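Local coordinates for Ets DNA-binding protein pokkuri (Drosophila melanogaster, PDB 1SV0) that represses RNA polymerase II transcription, opposing Ras-driven photoreceptor development, and binds the regulator Mae through its SAM (Pointed) domain, at residues L22-C25 with V26-F29; P32-F36 with D37-M41; H56-P59 with G60-D63. The protein carries 1 engineered substitution. All coordinates share one frame; numbering follows the deposited sequence.

Contact 1: L22-C25 with V26-F29; sequences LRFC and VREF
E28 lies against F24, one helical turn earlier. Its side chain can be followed outward. CB rests on the carbonyl oxygen of F24, with E28 CB 3.3 Å from F24 O. CG then passes over one face of the phenyl ring. E28 CG sits 3.6 Å from the centroid of the F24 ring, 23° off its normal, which makes this a CH-pi contact. The approach is offset toward the rim, and the closest pair is E28 CG with F24 CZ at 3.3 Å. A bend at chi2 (-81°) keeps E28 CD near the ring, 3.8 Å from F24 CZ. The carboxylate plane is tilted 24° from the ring plane, and OE1 remains near the same end of the phenyl. OE2 turns to another partner: it forms a salt bridge with K47 of the Mae chain.

R27 meets F24 differently. Its NH2 comes within 3.4 Å of F24 CD1, with the guanidinium nearly perpendicular to the ring.

On the buried side, C25 CB touches F29 CD1 at 4.2 Å. The C25 sulfur makes a looser sulfur-aromatic contact, with SG 5.4 Å from the F29 ring centroid. C25 packs on L65 and F29 on V68, both of helix 62-77.

The backbone supplies the frame. The amides of V26, R27, E28 and F29 each bond to the carbonyl four residues earlier. The bond from E28 N to F24 O is 2.8 Å long and nearly straight. The pattern is that of the C-terminal turns of an alpha-helix; in this SAM domain one side packs inward, and E28 and F29 meet the SAM domain of Mae.

Contact 2: P32-F36 with D37-M41; sequences PKLDF and DLFQM
D35 and L38 close a short 3-10 turn, with L38 N bonded to D35 O at 3.0 Å. The next amide step repeats the pattern, from F39 N to F36 O. The aspartate at the start also forms an Asx turn: its OD1 accepts the amide of D37, with D37 N to D35 OD1 3.1 Å. This carboxylate oxygen is met on its anti side and somewhat out of plane. CG of D35 stands anti to the backbone nitrogen (chi1 -174°), which brings OD1 to the amide of D37.

The same placement brings D35 OD1 within 3.4 Å of D37 OD2. Two acidic groups are close here, their planes 72° apart, which probably costs some electrostatic energy. L38 lies across the D35 side chain at about a right angle, and its CD1 is 3.9 Å from D35 CB.

F39 points inward. L34 CG touches its CE1 at 4.0 Å, and the two side chains cross at about a right angle. The F39 ring also brings an edge near D35 O. The ring also packs on L22 of helix 15-28 and on F54 of helix 51-57, so the loop is anchored to the core of the SAM domain. The F36 ring has L34 CB over one face, and it forms a cation-pi pair with R23 of helix 15-28.

Q40 is the centre of an inverse gamma turn. Its side chain folds back at chi2 (-57°) toward the 3-10 turn. There F36 O is held by two donors on opposite faces of its carbonyl plane: the amide of F39, and Q40 NE2 at 2.8 Å.

Contact 3: H56-P59 with G60-D63; sequences HRCP and GAGD
C58 leaves helix 51-57 with phi -145°, and its SG lies anti to the backbone nitrogen (chi1 180°). Its backbone turn aims the carbonyl at the residues that begin the next helix, and its side chain faces them too. C58 O accepts from A61 N at 3.3 Å, with the donor well above the carbonyl plane. G62 N also approaches C58 O, at 2.7 Å, but this bond is weak because it is bent. SG of C58 meets A61 CB at 3.9 Å.

P59 and G60 form the bend between C58 and A61. G60 turns the chain with phi 101°, a positive value that glycine adopts readily. The CA of G62 lies 3.9 Å from C58 CB, a close approach of side chain to backbone.

A61 occupies the N-cap position of helix 62-77. In the first turn of that helix, D63 OD1 forms a salt bridge with R60 of the Mae chain, and G60 O bonds to the same arginine. This is consistent with the end-helix surface of SAM domains. Inside the chain, A61 packs on L31, and the tight turn joins helix 51-57 to helix 62-77 beside the loop that follows helix 15-28.

In the fold
The three contacts follow one another along the chain and neither nest nor cross. Contact 1 forms the end of helix 15-28. Contact 2 closes a turn in the loop before helix 43-46. Contact 3 is the bend between helix 51-57 and helix 62-77. Contact 2 is the link in space. Its L34 reaches V26 of contact 1 and C58 of contact 3, and its F39 packs on R57. Contacts 1 and 3 do not touch; their nearest atoms are about 7 Å apart. All three carry residues that meet the Mae chain, P32 among them in contact 2. The loop of contact 2 ties helix 15-28 to the end of helix 51-57.

Contact 1: L22-C25 with V26-F29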
ATOM      1  N   LEU A  22       3.741   5.569  11.460  1.00 25.22           N
ATOM      2  CA  LEU A  22       2.517   4.843  11.141  1.00 26.07           C
ATOM      3  C   LEU A  22       1.356   5.777  10.784  1.00 26.38           C
ATOM      4  O   LEU A  22       0.649   5.528   9.811  1.00 25.72           O
ATOM      5  CB  LEU A  22       2.145   3.922  12.300  1.00 27.26           C
ATOM      6  CG  LEU A  22       3.206   2.831  12.494  1.00 28.34           C
ATOM      7  CD1 LEU A  22       2.991   2.128  13.844  1.00 30.15           C
ATOM      8  CD2 LEU A  22       3.139   1.842  11.334  1.00 28.43           C
ATOM      9  N   ARG A  23       1.173   6.857  11.549  1.00 24.91           N
ATOM     10  CA  ARG A  23       0.089   7.805  11.266  1.00 26.04           C
ATOM     11  C   ARG A  23       0.282   8.432   9.892  1.00 24.70           C
ATOM     12  O   ARG A  23      -0.671   8.611   9.130  1.00 24.92           O
ATOM     13  CB  ARG A  23       0.028   8.893  12.337  1.00 27.44           C
ATOM     14  CG  ARG A  23      -0.280   8.353  13.727  1.00 32.10           C
ATOM     15  CD  ARG A  23      -0.841   9.447  14.609  1.00 39.29           C
ATOM     16  NE  ARG A  23      -1.656   8.890  15.678  1.00 46.98           N
ATOM     17  CZ  ARG A  23      -1.358   8.973  16.968  1.00 50.16           C
ATOM     18  NH1 ARG A  23      -0.258   9.602  17.359  1.00 50.68           N
ATOM     19  NH2 ARG A  23      -2.161   8.410  17.863  1.00 51.75           N
ATOM     20  N   PHE A  24       1.527   8.767   9.589  1.00 24.26           N
ATOM     21  CA  PHE A  24       1.897   9.338   8.298  1.00 25.63           C
ATOM     22  C   PHE A  24       1.566   8.318   7.198  1.00 25.47           C
ATOM     23  O   PHE A  24       1.041   8.676   6.145  1.00 25.28           O
ATOM     24  CB  PHE A  24       3.402   9.644   8.305  1.00 29.75           C
ATOM     25  CG  PHE A  24       3.977   9.896   6.943  1.00 33.23           C
ATOM     26  CD1 PHE A  24       3.964  11.173   6.394  1.00 35.33           C
ATOM     27  CD2 PHE A  24       4.524   8.851   6.206  1.00 30.89           C
ATOM     28  CE1 PHE A  24       4.478  11.402   5.119  1.00 37.75           C
ATOM     29  CE2 PHE A  24       5.038   9.068   4.936  1.00 37.10           C
ATOM     30  CZ  PHE A  24       5.021  10.348   4.392  1.00 37.44           C
ATOM     31  N   CYS A  25       1.871   7.043   7.445  1.00 24.07           N
ATOM     32  CA  CYS A  25       1.586   5.988   6.464  1.00 24.93           C
ATOM     33  C   CYS A  25       0.091   5.779   6.232  1.00 24.85           C
ATOM     34  O   CYS A  25      -0.340   5.580   5.105  1.00 22.73           O
ATOM     35  CB  CYS A  25       2.206   4.661   6.896  1.00 26.65           C
ATOM     36  SG  CYS A  25       4.000   4.601   6.692  1.00 34.51           S
ATOM     37  N   VAL A  26      -0.690   5.810   7.307  1.00 24.21           N
ATOM     38  CA  VAL A  26      -2.128   5.636   7.206  1.00 24.40           C
ATOM     39  C   VAL A  26      -2.707   6.720   6.292  1.00 26.02           C
ATOM     40  O   VAL A  26      -3.556   6.439   5.454  1.00 26.05           O
ATOM     41  CB  VAL A  26      -2.776   5.696   8.598  1.00 24.27           C
ATOM     42  CG1 VAL A  26      -4.258   6.091   8.492  1.00 25.88           C
ATOM     43  CG2 VAL A  26      -2.643   4.328   9.266  1.00 26.05           C
ATOM     44  N   ARG A  27      -2.239   7.955   6.460  1.00 25.15           N
ATOM     45  CA  ARG A  27      -2.692   9.063   5.624  1.00 26.83           C
ATOM     46  C   ARG A  27      -2.148   8.931   4.197  1.00 28.24           C
ATOM     47  O   ARG A  27      -2.906   8.941   3.226  1.00 27.80           O
ATOM     48  CB  ARG A  27      -2.243  10.413   6.214  1.00 26.88           C
ATOM     49  CG  ARG A  27      -2.633  11.614   5.337  1.00 29.85           C
ATOM     50  CD  ARG A  27      -2.193  12.956   5.926  1.00 28.60           C
ATOM     51  NE  ARG A  27      -0.742  13.051   6.061  1.00 27.73           N
ATOM     52  CZ  ARG A  27      -0.084  12.907   7.207  1.00 29.35           C
ATOM     53  NH1 ARG A  27      -0.737  12.663   8.338  1.00 26.82           N
ATOM     54  NH2 ARG A  27       1.236  13.003   7.221  1.00 32.15           N
ATOM     55  N   GLU A  28      -0.831   8.791   4.068  1.00 28.19           N
ATOM     56  CA  GLU A  28      -0.201   8.699   2.752  1.00 29.25           C
ATOM     57  C   GLU A  28      -0.711   7.590   1.848  1.00 28.94           C
ATOM     58  O   GLU A  28      -0.765   7.754   0.632  1.00 25.61           O
ATOM     59  CB  GLU A  28       1.317   8.555   2.900  1.00 33.14           C
ATOM     60  CG  GLU A  28       2.021   9.879   3.114  1.00 41.97           C
ATOM     61  CD  GLU A  28       2.241  10.640   1.818  1.00 44.33           C
ATOM     62  OE1 GLU A  28       2.366  11.881   1.879  1.00 48.70           O
ATOM     63  OE2 GLU A  28       2.305   9.998   0.746  1.00 46.82           O
ATOM     64  N   PHE A  29      -1.076   6.463   2.441  1.00 27.83           N
ATOM     65  CA  PHE A  29      -1.553   5.331   1.667  1.00 28.50           C
ATOM     66  C   PHE A  29      -3.064   5.126   1.762  1.00 27.42           C
ATOM     67  O   PHE A  29      -3.593   4.195   1.180  1.00 28.60           O
ATOM     68  CB  PHE A  29      -0.800   4.075   2.112  1.00 26.37           C
ATOM     69  CG  PHE A  29       0.677   4.149   1.866  1.00 30.45           C
ATOM     70  CD1 PHE A  29       1.582   3.846   2.873  1.00 32.05           C
ATOM     71  CD2 PHE A  29       1.166   4.542   0.622  1.00 32.05           C
ATOM     72  CE1 PHE A  29       2.948   3.930   2.649  1.00 34.85           C
ATOM     73  CE2 PHE A  29       2.533   4.630   0.388  1.00 34.09           C
ATOM     74  CZ  PHE A  29       3.427   4.326   1.404  1.00 33.96           C
TER

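Contact 2: P32-F36 with D37-M41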
ATOM      1  N   PRO A  32      -6.976   1.880   6.305  1.00 39.68           N
ATOM      2  CA  PRO A  32      -8.079   1.979   7.264  1.00 42.12           C
ATOM      3  C   PRO A  32      -7.500   2.236   8.656  1.00 41.79           C
ATOM      4  O   PRO A  32      -6.303   2.056   8.875  1.00 41.38           O
ATOM      5  CB  PRO A  32      -8.758   0.618   7.141  1.00 43.15           C
ATOM      6  CG  PRO A  32      -7.591  -0.297   6.894  1.00 44.71           C
ATOM      7  CD  PRO A  32      -6.750   0.482   5.893  1.00 41.66           C
ATOM      8  N   LYS A  33      -8.345   2.669   9.584  1.00 42.87           N
ATOM      9  CA  LYS A  33      -7.902   2.956  10.945  1.00 43.43           C
ATOM     10  C   LYS A  33      -6.970   1.867  11.448  1.00 41.48           C
ATOM     11  O   LYS A  33      -7.287   0.684  11.380  1.00 40.10           O
ATOM     12  CB  LYS A  33      -9.114   3.079  11.870  1.00 46.36           C
ATOM     13  CG  LYS A  33     -10.131   4.121  11.405  1.00 51.59           C
ATOM     14  CD  LYS A  33     -11.285   4.275  12.390  1.00 53.67           C
ATOM     15  CE  LYS A  33     -12.286   5.320  11.909  1.00 55.92           C
ATOM     16  NZ  LYS A  33     -13.447   5.454  12.838  1.00 57.56           N
ATOM     17  N   LEU A  34      -5.811   2.270  11.948  1.00 41.50           N
ATOM     18  CA  LEU A  34      -4.830   1.319  12.460  1.00 42.69           C
ATOM     19  C   LEU A  34      -5.011   1.175  13.975  1.00 42.11           C
ATOM     20  O   LEU A  34      -5.382   2.135  14.646  1.00 42.18           O
ATOM     21  CB  LEU A  34      -3.427   1.837  12.140  1.00 44.31           C
ATOM     22  CG  LEU A  34      -2.258   0.871  11.971  1.00 45.55           C
ATOM     23  CD1 LEU A  34      -2.571  -0.145  10.888  1.00 44.91           C
ATOM     24  CD2 LEU A  34      -1.011   1.662  11.602  1.00 46.46           C
ATOM     25  N   ASP A  35      -4.778  -0.020  14.513  1.00 41.08           N
ATOM     26  CA  ASP A  35      -4.903  -0.224  15.958  1.00 41.09           C
ATOM     27  C   ASP A  35      -3.520   0.020  16.552  1.00 39.64           C
ATOM     28  O   ASP A  35      -2.699  -0.892  16.633  1.00 38.61           O
ATOM     29  CB  ASP A  35      -5.360  -1.654  16.276  1.00 42.98           C
ATOM     30  CG  ASP A  35      -5.646  -1.862  17.763  1.00 45.46           C
ATOM     31  OD1 ASP A  35      -5.166  -1.052  18.590  1.00 44.24           O
ATOM     32  OD2 ASP A  35      -6.343  -2.844  18.106  1.00 47.74           O
ATOM     33  N   PHE A  36      -3.270   1.255  16.972  1.00 38.40           N
ATOM     34  CA  PHE A  36      -1.968   1.617  17.515  1.00 39.27           C
ATOM     35  C   PHE A  36      -1.532   0.874  18.775  1.00 39.02           C
ATOM     36  O   PHE A  36      -0.350   0.889  19.124  1.00 39.45           O
ATOM     37  CB  PHE A  36      -1.902   3.135  17.724  1.00 40.21           C
ATOM     38  CG  PHE A  36      -2.089   3.919  16.449  1.00 39.94           C
ATOM     39  CD1 PHE A  36      -3.304   4.542  16.168  1.00 43.50           C
ATOM     40  CD2 PHE A  36      -1.066   3.994  15.509  1.00 40.75           C
ATOM     41  CE1 PHE A  36      -3.503   5.227  14.959  1.00 42.66           C
ATOM     42  CE2 PHE A  36      -1.251   4.676  14.298  1.00 42.61           C
ATOM     43  CZ  PHE A  36      -2.473   5.293  14.026  1.00 42.64           C
ATOM     44  N   ASP A  37      -2.470   0.220  19.455  1.00 38.33           N
ATOM     45  CA  ASP A  37      -2.118  -0.550  20.648  1.00 39.38           C
ATOM     46  C   ASP A  37      -1.173  -1.675  20.236  1.00 38.67           C
ATOM     47  O   ASP A  37      -0.364  -2.142  21.037  1.00 38.86           O
ATOM     48  CB  ASP A  37      -3.360  -1.160  21.308  1.00 41.80           C
ATOM     49  CG  ASP A  37      -4.215  -0.130  22.014  1.00 44.60           C
ATOM     50  OD1 ASP A  37      -3.647   0.675  22.776  1.00 49.29           O
ATOM     51  OD2 ASP A  37      -5.451  -0.130  21.819  1.00 45.87           O
ATOM     52  N   LEU A  38      -1.278  -2.102  18.978  1.00 36.91           N
ATOM     53  CA  LEU A  38      -0.444  -3.181  18.455  1.00 35.78           C
ATOM     54  C   LEU A  38       0.954  -2.712  18.041  1.00 36.55           C
ATOM     55  O   LEU A  38       1.818  -3.531  17.722  1.00 36.04           O
ATOM     56  CB  LEU A  38      -1.130  -3.835  17.248  1.00 35.03           C
ATOM     57  CG  LEU A  38      -2.579  -4.293  17.433  1.00 34.48           C
ATOM     58  CD1 LEU A  38      -3.133  -4.833  16.119  1.00 33.67           C
ATOM     59  CD2 LEU A  38      -2.641  -5.357  18.519  1.00 34.22           C
ATOM     60  N   PHE A  39       1.180  -1.400  18.051  1.00 35.86           N
ATOM     61  CA  PHE A  39       2.476  -0.862  17.656  1.00 37.03           C
ATOM     62  C   PHE A  39       3.188  -0.015  18.710  1.00 38.15           C
ATOM     63  O   PHE A  39       3.904   0.933  18.371  1.00 37.97           O
ATOM     64  CB  PHE A  39       2.338  -0.040  16.366  1.00 35.57           C
ATOM     65  CG  PHE A  39       1.943  -0.855  15.159  1.00 33.84           C
ATOM     66  CD1 PHE A  39       0.604  -1.019  14.821  1.00 32.55           C
ATOM     67  CD2 PHE A  39       2.915  -1.473  14.376  1.00 33.04           C
ATOM     68  CE1 PHE A  39       0.230  -1.792  13.711  1.00 32.06           C
ATOM     69  CE2 PHE A  39       2.557  -2.246  13.268  1.00 35.17           C
ATOM     70  CZ  PHE A  39       1.206  -2.404  12.935  1.00 32.42           C
ATOM     71  N   GLN A  40       2.998  -0.342  19.984  1.00 38.10           N
ATOM     72  CA  GLN A  40       3.662   0.407  21.043  1.00 39.78           C
ATOM     73  C   GLN A  40       5.050  -0.187  21.227  1.00 39.83           C
ATOM     74  O   GLN A  40       5.271  -1.003  22.120  1.00 40.85           O
ATOM     75  CB  GLN A  40       2.869   0.311  22.348  1.00 41.87           C
ATOM     76  CG  GLN A  40       1.483   0.930  22.268  1.00 44.00           C
ATOM     77  CD  GLN A  40       1.522   2.390  21.861  1.00 45.34           C
ATOM     78  OE1 GLN A  40       2.254   3.192  22.446  1.00 46.87           O
ATOM     79  NE2 GLN A  40       0.723   2.747  20.862  1.00 46.82           N
ATOM     80  N   MET A  41       5.982   0.230  20.376  1.00 38.87           N
ATOM     81  CA  MET A  41       7.345  -0.279  20.420  1.00 38.14           C
ATOM     82  C   MET A  41       8.302   0.710  19.758  1.00 38.01           C
ATOM     83  O   MET A  41       7.880   1.562  18.977  1.00 37.67           O
ATOM     84  CB  MET A  41       7.412  -1.617  19.682  1.00 39.29           C
ATOM     85  CG  MET A  41       7.042  -1.500  18.205  1.00 40.06           C
ATOM     86  SD  MET A  41       6.979  -3.062  17.323  1.00 41.61           S
ATOM     87  CE  MET A  41       5.479  -3.738  17.972  1.00 42.63           C
TER

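Contact 3: H56-P59 with G60-D63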
ATOM      1  N   HIS A  56      -0.545  -9.463  10.460  1.00 45.52           N
ATOM      2  CA  HIS A  56      -1.482  -9.691  11.553  1.00 47.40           C
ATOM      3  C   HIS A  56      -1.953  -8.385  12.192  1.00 47.95           C
ATOM      4  O   HIS A  56      -3.125  -8.255  12.547  1.00 48.62           O
ATOM      5  CB  HIS A  56      -0.846 -10.583  12.621  1.00 49.20           C
ATOM      6  CG  HIS A  56      -0.469 -11.946  12.129  1.00 51.24           C
ATOM      7  ND1 HIS A  56      -1.286 -12.694  11.306  1.00 53.12           N
ATOM      8  CD2 HIS A  56       0.621 -12.713  12.372  1.00 52.08           C
ATOM      9  CE1 HIS A  56      -0.715 -13.861  11.065  1.00 52.37           C
ATOM     10  NE2 HIS A  56       0.443 -13.897  11.700  1.00 50.99           N
ATOM     11  N   ARG A  57      -1.040  -7.426  12.335  1.00 47.90           N
ATOM     12  CA  ARG A  57      -1.353  -6.124  12.935  1.00 48.87           C
ATOM     13  C   ARG A  57      -2.062  -5.152  11.993  1.00 48.99           C
ATOM     14  O   ARG A  57      -2.694  -4.197  12.443  1.00 49.65           O
ATOM     15  CB  ARG A  57      -0.079  -5.453  13.454  1.00 48.68           C
ATOM     16  CG  ARG A  57       0.351  -5.876  14.842  1.00 51.24           C
ATOM     17  CD  ARG A  57       1.745  -6.451  14.828  1.00 53.99           C
ATOM     18  NE  ARG A  57       2.337  -6.477  16.159  1.00 56.55           N
ATOM     19  CZ  ARG A  57       3.314  -7.300  16.518  1.00 59.57           C
ATOM     20  NH1 ARG A  57       3.802  -8.169  15.642  1.00 61.40           N
ATOM     21  NH2 ARG A  57       3.809  -7.253  17.750  1.00 61.14           N
ATOM     22  N   CYS A  58      -1.933  -5.382  10.692  1.00 49.18           N
ATOM     23  CA  CYS A  58      -2.567  -4.529   9.695  1.00 50.26           C
ATOM     24  C   CYS A  58      -3.005  -5.397   8.530  1.00 49.98           C
ATOM     25  O   CYS A  58      -2.337  -5.452   7.499  1.00 50.73           O
ATOM     26  CB  CYS A  58      -1.595  -3.455   9.197  1.00 50.86           C
ATOM     27  SG  CYS A  58      -2.302  -2.346   7.945  1.00 51.95           S
ATOM     28  N   PRO A  59      -4.137  -6.098   8.685  1.00 49.59           N
ATOM     29  CA  PRO A  59      -4.643  -6.966   7.624  1.00 48.95           C
ATOM     30  C   PRO A  59      -5.007  -6.148   6.391  1.00 47.42           C
ATOM     31  O   PRO A  59      -5.683  -5.124   6.491  1.00 49.77           O
ATOM     32  CB  PRO A  59      -5.857  -7.621   8.273  1.00 48.69           C
ATOM     33  CG  PRO A  59      -6.378  -6.526   9.142  1.00 49.39           C
ATOM     34  CD  PRO A  59      -5.111  -5.995   9.786  1.00 49.57           C
ATOM     35  N   GLY A  60      -4.547  -6.597   5.230  1.00 44.87           N
ATOM     36  CA  GLY A  60      -4.849  -5.877   4.011  1.00 41.67           C
ATOM     37  C   GLY A  60      -3.719  -4.996   3.510  1.00 38.30           C
ATOM     38  O   GLY A  60      -3.594  -4.798   2.306  1.00 39.26           O
ATOM     39  N   ALA A  61      -2.892  -4.470   4.412  1.00 35.39           N
ATOM     40  CA  ALA A  61      -1.790  -3.601   3.994  1.00 34.42           C
ATOM     41  C   ALA A  61      -0.489  -3.778   4.777  1.00 32.44           C
ATOM     42  O   ALA A  61       0.461  -3.023   4.578  1.00 29.65           O
ATOM     43  CB  ALA A  61      -2.229  -2.139   4.065  1.00 33.52           C
ATOM     44  N   GLY A  62      -0.448  -4.769   5.659  1.00 31.67           N
ATOM     45  CA  GLY A  62       0.746  -5.003   6.452  1.00 30.87           C
ATOM     46  C   GLY A  62       1.999  -5.230   5.626  1.00 31.45           C
ATOM     47  O   GLY A  62       3.080  -4.758   5.995  1.00 30.97           O
ATOM     48  N   ASP A  63       1.866  -5.939   4.507  1.00 29.32           N
ATOM     49  CA  ASP A  63       3.021  -6.212   3.664  1.00 31.25           C
ATOM     50  C   ASP A  63       3.572  -4.944   3.027  1.00 31.58           C
ATOM     51  O   ASP A  63       4.784  -4.800   2.884  1.00 30.76           O
ATOM     52  CB  ASP A  63       2.695  -7.265   2.592  1.00 32.94           C
ATOM     53  CG  ASP A  63       1.471  -6.913   1.746  1.00 34.84           C
ATOM     54  OD1 ASP A  63       1.136  -7.725   0.858  1.00 36.21           O
ATOM     55  OD2 ASP A  63       0.842  -5.850   1.953  1.00 35.17           O
TER